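Side-chain contacts in glycosyl hydrolase family 26 (Bacteroides ovatus, PDB 4ZXO), which probably hydrolyses internal beta-1,4-mannosidic linkages in galactomannan and related mannans: residues 90-95 with 156-161; 144-149 with 201-206; 246-251 with 284-289. One frame throughout, in Å; residues are numbered along the deposited sequence. Where two conformers were deposited one is given.

Contact 1. Residues 90-95 with 156-161; sequences EQYARG and LIPVVF
Y92, the residue that helix 81-93 sends across to I157 and P158, also anchors the end of that helix, since its carbonyl O accepts the backbone N of G95 at 2.9 Å. This bond belongs to a Schellman motif, in which the chain turns out of the helix at G95 with a positive phi of 97°; a side chain there would collide with the carbonyl O of R94, which is reason enough for a glycine at this turn. In the (beta/alpha)8 barrel that the family adopts, the contact illustrates how an outer helix is joined to the barrel wall: the last turn of helix 81-93 meets the residues leading into strand 159-162, and strand 97-101 pairs with that strand.

The ring of Y92 does the joining. With CG anti to the backbone N (chi1 -179°), it reaches out from the helix and lays one face over I157. CG1 of I157 stands 4.1 Å from the ring centroid and 22° off the normal, a CH-pi contact displaced toward the rim, while its other branch, CG2, packs against CD1 of Y92 at 3.7 Å. P158 approaches the same ring obliquely, and E11 of helix 10-19 and the ring of Y343 add to the tyrosine's surroundings.

Polar groups bind the helix end on a different side. Q91 passes its NE2 to the carbonyl O of P58 and uses OE1 to hold R94, whose guanidinium also makes a cation-pi contact with Y57. The NH1 of R94 meets OE1 of Q91 at 2.9 Å, with the acceptor nearly in the guanidinium plane, and the carbonyl O of E90 lies over the centre of one guanidinium face. Across the contact itself, the closest touch is CD of P158 against CE1 of Y92, at 3.6 Å.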
ATOM      1  N   GLU A  90      -5.506  -4.261 -15.954  1.00 12.45           N
ATOM      2  CA  GLU A  90      -6.923  -3.926 -16.015  1.00 12.89           C
ATOM      3  C   GLU A  90      -7.301  -2.747 -15.128  1.00 11.66           C
ATOM      4  O   GLU A  90      -8.154  -1.936 -15.509  1.00 12.98           O
ATOM      5  CB  GLU A  90      -7.772  -5.143 -15.641  1.00 14.68           C
ATOM      6  CG  GLU A  90      -7.544  -6.248 -16.644  1.00 17.95           C
ATOM      7  CD  GLU A  90      -8.184  -7.576 -16.274  1.00 24.26           C
ATOM      8  OE1 GLU A  90      -8.936  -7.688 -15.290  1.00 26.89           O
ATOM      9  OE2 GLU A  90      -7.907  -8.554 -16.993  1.00 26.77           O
ATOM     10  N   GLN A  91      -6.661  -2.618 -13.960  1.00 10.76           N
ATOM     11  CA  GLN A  91      -6.953  -1.492 -13.088  1.00  9.95           C
ATOM     12  C   GLN A  91      -6.440  -0.222 -13.724  1.00 10.96           C
ATOM     13  O   GLN A  91      -7.128   0.807 -13.683  1.00 11.33           O
ATOM     14  CB  GLN A  91      -6.347  -1.740 -11.693  1.00  9.13           C
ATOM     15  CG  GLN A  91      -6.444  -0.520 -10.719  1.00  8.43           C
ATOM     16  CD  GLN A  91      -7.870  -0.245 -10.227  1.00  8.90           C
ATOM     17  OE1 GLN A  91      -8.868  -0.694 -10.822  1.00  9.47           O
ATOM     18  NE2 GLN A  91      -7.964   0.487  -9.121  1.00  7.58           N
ATOM     19  N   TYR A  92      -5.245  -0.261 -14.323  1.00 10.21           N
ATOM     20  CA  TYR A  92      -4.765   0.931 -14.988  1.00 11.05           C
ATOM     21  C   TYR A  92      -5.693   1.313 -16.147  1.00 12.66           C
ATOM     22  O   TYR A  92      -6.026   2.494 -16.345  1.00 13.96           O
ATOM     23  CB  TYR A  92      -3.361   0.687 -15.532  1.00 11.39           C
ATOM     24  CG  TYR A  92      -2.762   1.899 -16.219  1.00 13.36           C
ATOM     25  CD1 TYR A  92      -2.162   2.899 -15.477  1.00 13.45           C
ATOM     26  CD2 TYR A  92      -2.809   2.034 -17.603  1.00 14.70           C
ATOM     27  CE1 TYR A  92      -1.605   3.996 -16.086  1.00 14.35           C
ATOM     28  CE2 TYR A  92      -2.260   3.170 -18.254  1.00 16.21           C
ATOM     29  CZ  TYR A  92      -1.647   4.144 -17.477  1.00 16.25           C
ATOM     30  OH  TYR A  92      -1.104   5.258 -18.084  1.00 19.08           O
ATOM     31  N   ALA A  93      -6.137   0.313 -16.886  1.00 13.09           N
ATOM     32  CA  ALA A  93      -6.979   0.573 -18.073  1.00 13.57           C
ATOM     33  C   ALA A  93      -8.281   1.278 -17.672  1.00 13.65           C
ATOM     34  O   ALA A  93      -8.806   2.131 -18.416  1.00 15.30           O
ATOM     35  CB  ALA A  93      -7.255  -0.739 -18.816  1.00 14.19           C
ATOM     36  N   ARG A  94      -8.817   0.973 -16.491  1.00 13.68           N
ATOM     37  CA  ARG A  94     -10.088   1.595 -16.098  1.00 13.51           C
ATOM     38  C   ARG A  94      -9.811   2.931 -15.398  1.00 14.25           C
ATOM     39  O   ARG A  94     -10.741   3.642 -15.046  1.00 16.06           O
ATOM     40  CB  ARG A  94     -10.925   0.624 -15.241  1.00 15.49           C
ATOM     41  CG  ARG A  94     -10.398   0.302 -13.853  1.00 15.24           C
ATOM     42  CD  ARG A  94     -11.372  -0.603 -13.061  1.00 15.05           C
ATOM     43  NE  ARG A  94     -11.493  -1.960 -13.629  1.00 15.60           N
ATOM     44  CZ  ARG A  94     -10.810  -3.041 -13.218  1.00 13.46           C
ATOM     45  NH1 ARG A  94      -9.905  -2.966 -12.219  1.00 13.08           N
ATOM     46  NH2 ARG A  94     -11.033  -4.219 -13.829  1.00 14.60           N
ATOM     47  N   GLY A  95      -8.536   3.285 -15.228  1.00 13.28           N
ATOM     48  CA  GLY A  95      -8.203   4.573 -14.627  1.00 13.48           C
ATOM     49  C   GLY A  95      -7.880   4.566 -13.140  1.00 12.45           C
ATOM     50  O   GLY A  95      -7.618   5.642 -12.550  1.00 13.13           O
ATOM     51  N   LEU A 156       4.568   1.864 -19.528  1.00 17.39           N
ATOM     52  CA  LEU A 156       4.793   1.330 -18.168  1.00 16.83           C
ATOM     53  C   LEU A 156       3.690   1.845 -17.231  1.00 16.18           C
ATOM     54  O   LEU A 156       3.293   3.019 -17.268  1.00 17.00           O
ATOM     55  CB  LEU A 156       6.179   1.731 -17.609  1.00 17.59           C
ATOM     56  CG  LEU A 156       7.464   0.964 -18.040  1.00 19.21           C
ATOM     57  CD1 LEU A 156       8.752   1.539 -17.401  1.00 20.96           C
ATOM     58  CD2 LEU A 156       7.464  -0.494 -17.663  1.00 19.20           C
ATOM     59  N   ILE A 157       3.186   0.958 -16.392  1.00 13.00           N
ATOM     60  CA  ILE A 157       2.082   1.329 -15.473  1.00 11.43           C
ATOM     61  C   ILE A 157       2.685   1.790 -14.169  1.00 10.59           C
ATOM     62  O   ILE A 157       3.448   1.029 -13.525  1.00 10.53           O
ATOM     63  CB  ILE A 157       1.166   0.143 -15.285  1.00 12.16           C
ATOM     64  CG1 ILE A 157       0.459  -0.128 -16.636  1.00 14.05           C
ATOM     65  CG2 ILE A 157       0.165   0.406 -14.137  1.00 12.54           C
ATOM     66  CD1 ILE A 157      -0.195  -1.497 -16.665  1.00 15.34           C
ATOM     67  N   PRO A 158       2.354   3.036 -13.746  1.00 10.23           N
ATOM     68  CA  PRO A 158       2.871   3.533 -12.462  1.00  9.96           C
ATOM     69  C   PRO A 158       2.328   2.679 -11.317  1.00  9.97           C
ATOM     70  O   PRO A 158       1.185   2.213 -11.349  1.00 11.09           O
ATOM     71  CB  PRO A 158       2.336   4.977 -12.365  1.00  9.77           C
ATOM     72  CG  PRO A 158       2.044   5.353 -13.773  1.00 10.39           C
ATOM     73  CD  PRO A 158       1.525   4.050 -14.410  1.00 10.25           C
ATOM     74  N   VAL A 159       3.155   2.463 -10.316  1.00  8.85           N
ATOM     75  CA  VAL A 159       2.764   1.726  -9.100  1.00  9.42           C
ATOM     76  C   VAL A 159       3.304   2.442  -7.874  1.00  8.75           C
ATOM     77  O   VAL A 159       4.394   3.003  -7.914  1.00 10.00           O
ATOM     78  CB  VAL A 159       3.351   0.256  -9.150  1.00 12.17           C
ATOM     79  CG1 VAL A 159       3.383  -0.431  -7.776  1.00 16.71           C
ATOM     80  CG2 VAL A 159       2.574  -0.512 -10.211  1.00 11.36           C
ATOM     81  N   VAL A 160       2.518   2.467  -6.802  1.00  7.63           N
ATOM     82  CA  VAL A 160       3.055   2.907  -5.507  1.00  6.81           C
ATOM     83  C   VAL A 160       3.594   1.674  -4.805  1.00  7.75           C
ATOM     84  O   VAL A 160       2.822   0.820  -4.386  1.00 10.93           O
ATOM     85  CB  VAL A 160       2.014   3.611  -4.639  1.00  7.05           C
ATOM     86  CG1 VAL A 160       2.603   3.982  -3.236  1.00  8.49           C
ATOM     87  CG2 VAL A 160       1.483   4.854  -5.381  1.00  9.90           C
ATOM     88  N   PHE A 161       4.912   1.569  -4.681  1.00  6.85           N
ATOM     89  CA  PHE A 161       5.536   0.376  -4.104  1.00  6.75           C
ATOM     90  C   PHE A 161       5.857   0.697  -2.629  1.00  6.47           C
ATOM     91  O   PHE A 161       6.417   1.781  -2.323  1.00  6.95           O
ATOM     92  CB  PHE A 161       6.789   0.037  -4.885  1.00  8.20           C
ATOM     93  CG  PHE A 161       7.546  -1.172  -4.392  1.00  7.58           C
ATOM     94  CD1 PHE A 161       6.889  -2.371  -4.122  1.00  8.45           C
ATOM     95  CD2 PHE A 161       8.947  -1.121  -4.275  1.00  9.04           C
ATOM     96  CE1 PHE A 161       7.607  -3.498  -3.659  1.00  9.89           C
ATOM     97  CE2 PHE A 161       9.671  -2.270  -3.861  1.00  9.32           C
ATOM     98  CZ  PHE A 161       9.002  -3.449  -3.568  1.00  9.44           C
TER

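Contact 2. Residues 144-149 with 201-206; sequences DFLLSL and NNVLLA
Hydrogen bonding and apolar packing divide the work between L146, N202 and V203, where the C-terminal end of helix 132-147 lies against the start of strand 203-207 in the beta/alpha barrel. The polar part centres on the carbonyl O of L146. It accepts the backbone N of L149 at 3.2 Å and ND2 of N202 at 3.1 Å, the two donors arriving from opposite faces of the carbonyl plane. The asparagine N-H points almost straight at the oxygen (162°), which lies close to the plane of the N202 amide, while ND2 stands well above the carbonyl plane of L146, not on a lone pair. A chi1 of 57° sets CG of N202 between its backbone N and carbonyl carbon, and from there ND2 serves a second, stronger acceptor as well, the O of I157 just before strand 159-162. The OD1 of the same amide is buried without a partner in the model. Replacing N202 by alanine removes the amide, and the carbonyls of L146 and I157 would probably be left without the donor they share, with a gap opening between helix and strand.

The apolar part joins L146 to V203. Their side chains cross at about a right angle, CD1 of L146 touching CG2 of V203 at 3.6 Å in the valine conformer given here.

One amide nitrogen thus serves carbonyls of two chain segments at once, and since the carbonyls at a helix C-terminus carry partial negative charge, its N-H is likely to be favourably placed.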
ATOM      1  N   ASP A 144      12.255  -6.615 -12.051  1.00 12.73           N
ATOM      2  CA  ASP A 144      11.822  -7.236 -13.304  1.00 13.98           C
ATOM      3  C   ASP A 144      10.287  -7.385 -13.393  1.00 14.25           C
ATOM      4  O   ASP A 144       9.701  -7.171 -14.479  1.00 15.90           O
ATOM      5  CB  ASP A 144      12.446  -8.610 -13.456  1.00 16.43           C
ATOM      6  CG  ASP A 144      13.918  -8.561 -13.783  1.00 18.83           C
ATOM      7  OD1 ASP A 144      14.406  -7.502 -14.242  1.00 18.04           O
ATOM      8  OD2 ASP A 144      14.575  -9.597 -13.575  1.00 21.76           O
ATOM      9  N   PHE A 145       9.630  -7.690 -12.262  1.00 12.93           N
ATOM     10  CA  PHE A 145       8.177  -7.731 -12.279  1.00 11.91           C
ATOM     11  C   PHE A 145       7.601  -6.341 -12.571  1.00 11.17           C
ATOM     12  O   PHE A 145       6.700  -6.191 -13.389  1.00 12.23           O
ATOM     13  CB  PHE A 145       7.623  -8.261 -10.975  1.00 11.91           C
ATOM     14  CG  PHE A 145       6.137  -8.366 -11.004  1.00 12.16           C
ATOM     15  CD1 PHE A 145       5.527  -9.415 -11.639  1.00 14.14           C
ATOM     16  CD2 PHE A 145       5.342  -7.411 -10.411  1.00 11.98           C
ATOM     17  CE1 PHE A 145       4.126  -9.507 -11.675  1.00 14.27           C
ATOM     18  CE2 PHE A 145       3.939  -7.499 -10.437  1.00 11.89           C
ATOM     19  CZ  PHE A 145       3.350  -8.547 -11.081  1.00 13.51           C
ATOM     20  N   LEU A 146       8.108  -5.323 -11.897  1.00 11.39           N
ATOM     21  CA  LEU A 146       7.618  -3.963 -12.114  1.00 11.09           C
ATOM     22  C   LEU A 146       7.757  -3.506 -13.578  1.00 12.20           C
ATOM     23  O   LEU A 146       6.902  -2.797 -14.116  1.00 12.78           O
ATOM     24  CB  LEU A 146       8.361  -2.998 -11.184  1.00 11.40           C
ATOM     25  CG  LEU A 146       8.042  -3.234  -9.682  1.00 11.75           C
ATOM     26  CD1 LEU A 146       8.844  -2.304  -8.781  1.00 13.09           C
ATOM     27  CD2 LEU A 146       6.543  -3.108  -9.361  1.00 14.76           C
ATOM     28  N   LEU A 147       8.868  -3.891 -14.194  1.00 12.63           N
ATOM     29  CA  LEU A 147       9.101  -3.522 -15.597  1.00 13.82           C
ATOM     30  C   LEU A 147       8.153  -4.257 -16.561  1.00 14.07           C
ATOM     31  O   LEU A 147       8.025  -3.884 -17.742  1.00 16.39           O
ATOM     32  CB  LEU A 147      10.549  -3.809 -15.965  1.00 16.32           C
ATOM     33  CG  LEU A 147      11.499  -2.839 -15.265  1.00 19.18           C
ATOM     34  CD1 LEU A 147      12.934  -3.333 -15.354  1.00 20.48           C
ATOM     35  CD2 LEU A 147      11.354  -1.481 -15.911  1.00 19.53           C
ATOM     36  N   SER A 148       7.542  -5.332 -16.101  1.00 14.59           N
ATOM     37  CA  SER A 148       6.633  -6.111 -16.942  1.00 14.61           C
ATOM     38  C   SER A 148       5.209  -5.557 -16.878  1.00 14.65           C
ATOM     39  O   SER A 148       4.341  -6.002 -17.647  1.00 16.23           O
ATOM     40  CB  SER A 148       6.620  -7.587 -16.504  1.00 15.57           C
ATOM     41  OG  SER A 148       5.810  -7.789 -15.342  1.00 14.28           O
ATOM     42  N   LEU A 149       4.979  -4.587 -15.997  1.00 14.58           N
ATOM     43  CA  LEU A 149       3.668  -3.970 -15.888  1.00 14.24           C
ATOM     44  C   LEU A 149       3.509  -2.907 -16.982  1.00 15.15           C
ATOM     45  O   LEU A 149       3.862  -1.733 -16.787  1.00 15.31           O
ATOM     46  CB  LEU A 149       3.478  -3.370 -14.493  1.00 12.20           C
ATOM     47  CG  LEU A 149       3.704  -4.388 -13.388  1.00 11.68           C
ATOM     48  CD1 LEU A 149       3.557  -3.669 -12.037  1.00 12.40           C
ATOM     49  CD2 LEU A 149       2.728  -5.504 -13.481  1.00 11.22           C
ATOM     50  N   ASN A 201      11.280   3.122 -13.807  1.00 17.57           N
ATOM     51  CA  ASN A 201      10.883   4.518 -13.740  1.00 17.44           C
ATOM     52  C   ASN A 201       9.402   4.710 -13.519  1.00 14.99           C
ATOM     53  O   ASN A 201       8.881   5.814 -13.616  1.00 16.40           O
ATOM     54  CB  ASN A 201      11.335   5.223 -15.028  1.00 21.13           C
ATOM     55  CG  ASN A 201      12.809   5.164 -15.201  1.00 24.92           C
ATOM     56  OD1 ASN A 201      13.566   5.082 -14.219  1.00 27.15           O
ATOM     57  ND2 ASN A 201      13.254   5.193 -16.445  1.00 26.32           N
ATOM     58  N   ASN A 202       8.727   3.611 -13.208  1.00 12.15           N
ATOM     59  CA  ASN A 202       7.289   3.634 -12.958  1.00 11.17           C
ATOM     60  C   ASN A 202       6.948   3.367 -11.494  1.00 10.88           C
ATOM     61  O   ASN A 202       5.847   2.900 -11.200  1.00 12.24           O
ATOM     62  CB  ASN A 202       6.574   2.594 -13.856  1.00 11.08           C
ATOM     63  CG  ASN A 202       7.099   1.179 -13.685  1.00 13.22           C
ATOM     64  OD1 ASN A 202       8.300   0.943 -13.470  1.00 15.89           O
ATOM     65  ND2 ASN A 202       6.192   0.212 -13.785  1.00 13.02           N
ATOM     66  N   VAL A 203       7.838   3.703 -10.557  1.00 11.06           N
ATOM     67  CA  VAL A 203       7.547   3.483  -9.161  0.50 11.30           C
ATOM     68  C   VAL A 203       7.579   4.763  -8.326  1.00 10.96           C
ATOM     69  O   VAL A 203       8.495   5.575  -8.469  1.00 12.22           O
ATOM     70  CB  VAL A 203       8.531   2.461  -8.588  0.50 11.83           C
ATOM     71  CG1 VAL A 203       8.221   2.169  -7.140  0.50 10.94           C
ATOM     72  CG2 VAL A 203       8.409   1.197  -9.370  0.50 13.13           C
ATOM     73  N   LEU A 204       6.579   4.899  -7.469  1.00 10.26           N
ATOM     74  CA  LEU A 204       6.578   5.865  -6.368  1.00 10.22           C
ATOM     75  C   LEU A 204       6.777   5.053  -5.102  1.00  9.42           C
ATOM     76  O   LEU A 204       6.134   4.027  -4.952  1.00 11.32           O
ATOM     77  CB  LEU A 204       5.258   6.618  -6.266  1.00 10.92           C
ATOM     78  CG  LEU A 204       4.965   7.405  -7.554  1.00 12.59           C
ATOM     79  CD1 LEU A 204       3.626   8.081  -7.451  1.00 13.49           C
ATOM     80  CD2 LEU A 204       6.069   8.429  -7.802  1.00 13.63           C
ATOM     81  N   LEU A 205       7.604   5.510  -4.182  1.00  8.66           N
ATOM     82  CA  LEU A 205       7.854   4.726  -2.957  1.00  7.47           C
ATOM     83  C   LEU A 205       7.078   5.260  -1.770  1.00  7.37           C
ATOM     84  O   LEU A 205       7.087   6.466  -1.517  1.00  8.25           O
ATOM     85  CB  LEU A 205       9.377   4.739  -2.628  1.00  8.51           C
ATOM     86  CG  LEU A 205      10.205   3.983  -3.656  1.00  9.70           C
ATOM     87  CD1 LEU A 205      11.699   4.099  -3.294  1.00 10.78           C
ATOM     88  CD2 LEU A 205       9.780   2.494  -3.800  1.00 10.75           C
ATOM     89  N   ALA A 206       6.426   4.386  -1.005  1.00  6.76           N
ATOM     90  CA  ALA A 206       5.636   4.824   0.152  1.00  5.87           C
ATOM     91  C   ALA A 206       6.232   4.245   1.439  1.00  6.30           C
ATOM     92  O   ALA A 206       6.560   3.036   1.519  1.00  7.67           O
ATOM     93  CB  ALA A 206       4.145   4.359   0.020  1.00  6.55           C
TER

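Contact 3. Residues 246-251 with 284-289; sequences KQLNKM and GTLLPV
Both L248 (chi1 -172°) and V289 (chi1 178°) set a branch anti to the backbone N, CG of the leucine and CG1 of the valine, and these extended branches meet between two neighbouring helices of the barrel's outer layer. Helices 241-262 and 281-290 flank strand 266-271 in sequence and run nearly parallel here, their axes 10.8 Å apart and crossing at -21°. CG1 of V289 fits between two partners on the facing helix: CD2 of L248 lies 3.6 Å from it, and on its other side the amide of N249 brings OD1 to 3.7 Å. The ND2 of N249 comes near CG2 of the same valine. L286, a turn earlier, adds a looser touch of its CD1 on CD2 of L248 at 4.5 Å, while its side chain also packs on Y244 and on F327 of helix 321-328.

The amide of N249 spends its polar bonds elsewhere: OD1 takes the hydroxyl group of Y293 as partner, and ND2 reaches the carbonyl O of I245 one turn back. Held at both ends, it is likely to have little freedom to turn. Between these two segments the contact is thus van der Waals, with the asparagine offering V289 a polar surface whose bonding needs are met by other residues.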
ATOM      1  N   LYS A 246      -8.676   7.719  18.546  1.00 13.38           N
ATOM      2  CA  LYS A 246      -7.553   8.486  19.097  1.00 13.97           C
ATOM      3  C   LYS A 246      -6.272   8.254  18.261  1.00 13.12           C
ATOM      4  O   LYS A 246      -5.582   9.186  17.864  1.00 13.80           O
ATOM      5  CB  LYS A 246      -7.309   8.103  20.584  1.00 16.20           C
ATOM      6  CG  LYS A 246      -6.042   8.683  21.212  1.00 20.45           C
ATOM      7  CD  LYS A 246      -6.032   8.580  22.770  1.00 25.32           C
ATOM      8  CE  LYS A 246      -4.740   9.240  23.403  1.00 28.11           C
ATOM      9  NZ  LYS A 246      -4.811   9.688  24.893  1.00 29.54           N
ATOM     10  N   GLN A 247      -5.939   6.994  18.044  1.00 11.77           N
ATOM     11  CA  GLN A 247      -4.685   6.686  17.397  1.00 10.47           C
ATOM     12  C   GLN A 247      -4.682   7.015  15.922  1.00 11.01           C
ATOM     13  O   GLN A 247      -3.635   7.472  15.401  1.00 10.34           O
ATOM     14  CB  GLN A 247      -4.369   5.224  17.567  1.00 12.87           C
ATOM     15  CG  GLN A 247      -4.054   4.867  19.021  1.00 14.49           C
ATOM     16  CD  GLN A 247      -2.806   5.582  19.544  1.00 17.38           C
ATOM     17  OE1 GLN A 247      -1.878   5.839  18.785  1.00 18.13           O
ATOM     18  NE2 GLN A 247      -2.785   5.903  20.857  1.00 20.23           N
ATOM     19  N   LEU A 248      -5.839   6.849  15.252  1.00 10.41           N
ATOM     20  CA  LEU A 248      -5.884   7.251  13.839  1.00 10.33           C
ATOM     21  C   LEU A 248      -5.810   8.775  13.719  1.00 10.17           C
ATOM     22  O   LEU A 248      -5.086   9.296  12.867  1.00 10.86           O
ATOM     23  CB  LEU A 248      -7.146   6.709  13.152  1.00 10.10           C
ATOM     24  CG  LEU A 248      -7.171   6.930  11.639  1.00 10.44           C
ATOM     25  CD1 LEU A 248      -5.895   6.336  10.902  1.00 10.59           C
ATOM     26  CD2 LEU A 248      -8.504   6.447  11.070  1.00 12.32           C
ATOM     27  N   ASN A 249      -6.591   9.507  14.521  1.00 10.17           N
ATOM     28  CA  ASN A 249      -6.401  10.945  14.498  1.00 10.30           C
ATOM     29  C   ASN A 249      -4.954  11.341  14.783  1.00 10.55           C
ATOM     30  O   ASN A 249      -4.427  12.245  14.137  1.00 10.89           O
ATOM     31  CB  ASN A 249      -7.312  11.644  15.508  1.00 10.77           C
ATOM     32  CG  ASN A 249      -8.704  11.913  14.941  1.00 12.61           C
ATOM     33  OD1 ASN A 249      -8.873  12.686  13.981  1.00 13.89           O
ATOM     34  ND2 ASN A 249      -9.689  11.255  15.495  1.00 14.35           N
ATOM     35  N   LYS A 250      -4.330  10.721  15.784  1.00 10.48           N
ATOM     36  CA  LYS A 250      -2.955  11.022  16.097  1.00 10.73           C
ATOM     37  C   LYS A 250      -2.051  10.778  14.874  1.00 11.30           C
ATOM     38  O   LYS A 250      -1.232  11.645  14.518  1.00 11.98           O
ATOM     39  CB  LYS A 250      -2.477  10.162  17.259  1.00 10.82           C
ATOM     40  CG  LYS A 250      -1.064  10.452  17.652  1.00 11.32           C
ATOM     41  CD  LYS A 250      -0.512   9.286  18.512  1.00 10.43           C
ATOM     42  CE  LYS A 250      -0.027   8.158  17.611  1.00 10.43           C
ATOM     43  NZ  LYS A 250       0.457   6.984  18.399  1.00 10.17           N
ATOM     44  N   MET A 251      -2.173   9.606  14.234  1.00 10.76           N
ATOM     45  CA  MET A 251      -1.278   9.354  13.106  1.00 10.25           C
ATOM     46  C   MET A 251      -1.577  10.228  11.902  1.00 10.87           C
ATOM     47  O   MET A 251      -0.640  10.649  11.225  1.00 11.70           O
ATOM     48  CB  MET A 251      -1.367   7.882  12.654  1.00  9.81           C
ATOM     49  CG  MET A 251      -0.770   6.902  13.644  1.00 10.66           C
ATOM     50  SD  MET A 251       0.862   7.340  14.345  1.00 10.76           S
ATOM     51  CE  MET A 251       1.834   7.446  12.830  1.00  9.46           C
ATOM     52  N   GLY A 284     -19.889   5.857  10.396  1.00 14.71           N
ATOM     53  CA  GLY A 284     -19.942   6.228  11.793  1.00 15.18           C
ATOM     54  C   GLY A 284     -18.612   6.284  12.497  1.00 15.93           C
ATOM     55  O   GLY A 284     -18.493   6.911  13.530  1.00 17.16           O
ATOM     56  N   THR A 285     -17.621   5.597  11.956  1.00 13.95           N
ATOM     57  CA  THR A 285     -16.267   5.608  12.551  1.00 12.45           C
ATOM     58  C   THR A 285     -15.208   6.083  11.554  1.00 11.38           C
ATOM     59  O   THR A 285     -14.513   7.047  11.815  1.00 13.78           O
ATOM     60  CB  THR A 285     -15.906   4.219  13.075  1.00 13.48           C
ATOM     61  OG1 THR A 285     -16.851   3.870  14.088  1.00 14.35           O
ATOM     62  CG2 THR A 285     -14.545   4.199  13.728  1.00 13.31           C
ATOM     63  N   LEU A 286     -15.084   5.421  10.408  1.00 10.93           N
ATOM     64  CA  LEU A 286     -13.974   5.760   9.513  1.00 10.57           C
ATOM     65  C   LEU A 286     -14.101   7.161   8.880  1.00 11.79           C
ATOM     66  O   LEU A 286     -13.168   7.997   8.936  1.00 11.99           O
ATOM     67  CB  LEU A 286     -13.885   4.718   8.404  1.00 10.31           C
ATOM     68  CG  LEU A 286     -12.738   4.944   7.423  1.00  9.97           C
ATOM     69  CD1 LEU A 286     -11.345   4.818   8.012  1.00  9.83           C
ATOM     70  CD2 LEU A 286     -12.805   4.016   6.203  1.00 11.07           C
ATOM     71  N   LEU A 287     -15.229   7.419   8.236  1.00 11.35           N
ATOM     72  CA  LEU A 287     -15.382   8.688   7.480  1.00 12.83           C
ATOM     73  C   LEU A 287     -15.222   9.923   8.350  1.00 12.83           C
ATOM     74  O   LEU A 287     -14.510  10.847   7.965  1.00 12.97           O
ATOM     75  CB  LEU A 287     -16.722   8.696   6.766  1.00 14.33           C
ATOM     76  CG  LEU A 287     -16.930   9.901   5.811  1.00 15.49           C
ATOM     77  CD1 LEU A 287     -15.826  10.023   4.718  1.00 15.08           C
ATOM     78  CD2 LEU A 287     -18.304   9.840   5.139  1.00 16.52           C
ATOM     79  N   PRO A 288     -15.819   9.939   9.551  1.00 13.92           N
ATOM     80  CA  PRO A 288     -15.639  11.192  10.325  1.00 14.68           C
ATOM     81  C   PRO A 288     -14.211  11.471  10.722  1.00 14.29           C
ATOM     82  O   PRO A 288     -13.870  12.640  10.912  1.00 15.98           O
ATOM     83  CB  PRO A 288     -16.480  10.980  11.585  1.00 15.92           C
ATOM     84  CG  PRO A 288     -17.547   9.968  11.166  1.00 15.40           C
ATOM     85  CD  PRO A 288     -16.828   9.036  10.153  1.00 14.33           C
ATOM     86  N   VAL A 289     -13.368  10.440  10.781  1.00 13.14           N
ATOM     87  CA  VAL A 289     -11.963  10.675  11.050  1.00 12.84           C
ATOM     88  C   VAL A 289     -11.233  11.083   9.792  1.00 12.35           C
ATOM     89  O   VAL A 289     -10.604  12.134   9.791  1.00 13.00           O
ATOM     90  CB  VAL A 289     -11.263   9.438  11.649  1.00 13.12           C
ATOM     91  CG1 VAL A 289      -9.770   9.731  11.859  1.00 12.48           C
ATOM     92  CG2 VAL A 289     -11.910   9.095  12.984  1.00 13.87           C
TER

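From the N terminus, the chain first lays down 90-95 at the end of helix 81-93, then 144-149 at the end of helix 132-147. Contact 1 closes its loop when 156-161 arrives, and contact 2 closes afterwards with 201-206, so the two loops cross. They also touch through two probable hydrogen bonds, both 2.8 Å: F161 N to L204 O pairs the neighbouring strands 159-162 and 203-207, and I157 N to L149 O links the end of helix 132-147 to the approach to strand 159-162. Contact 3 follows in series and closes a shorter loop, joining helices 241-262 and 281-290 on the opposite side of the chain's centre, its own centre about 28 Å from that of contact 1.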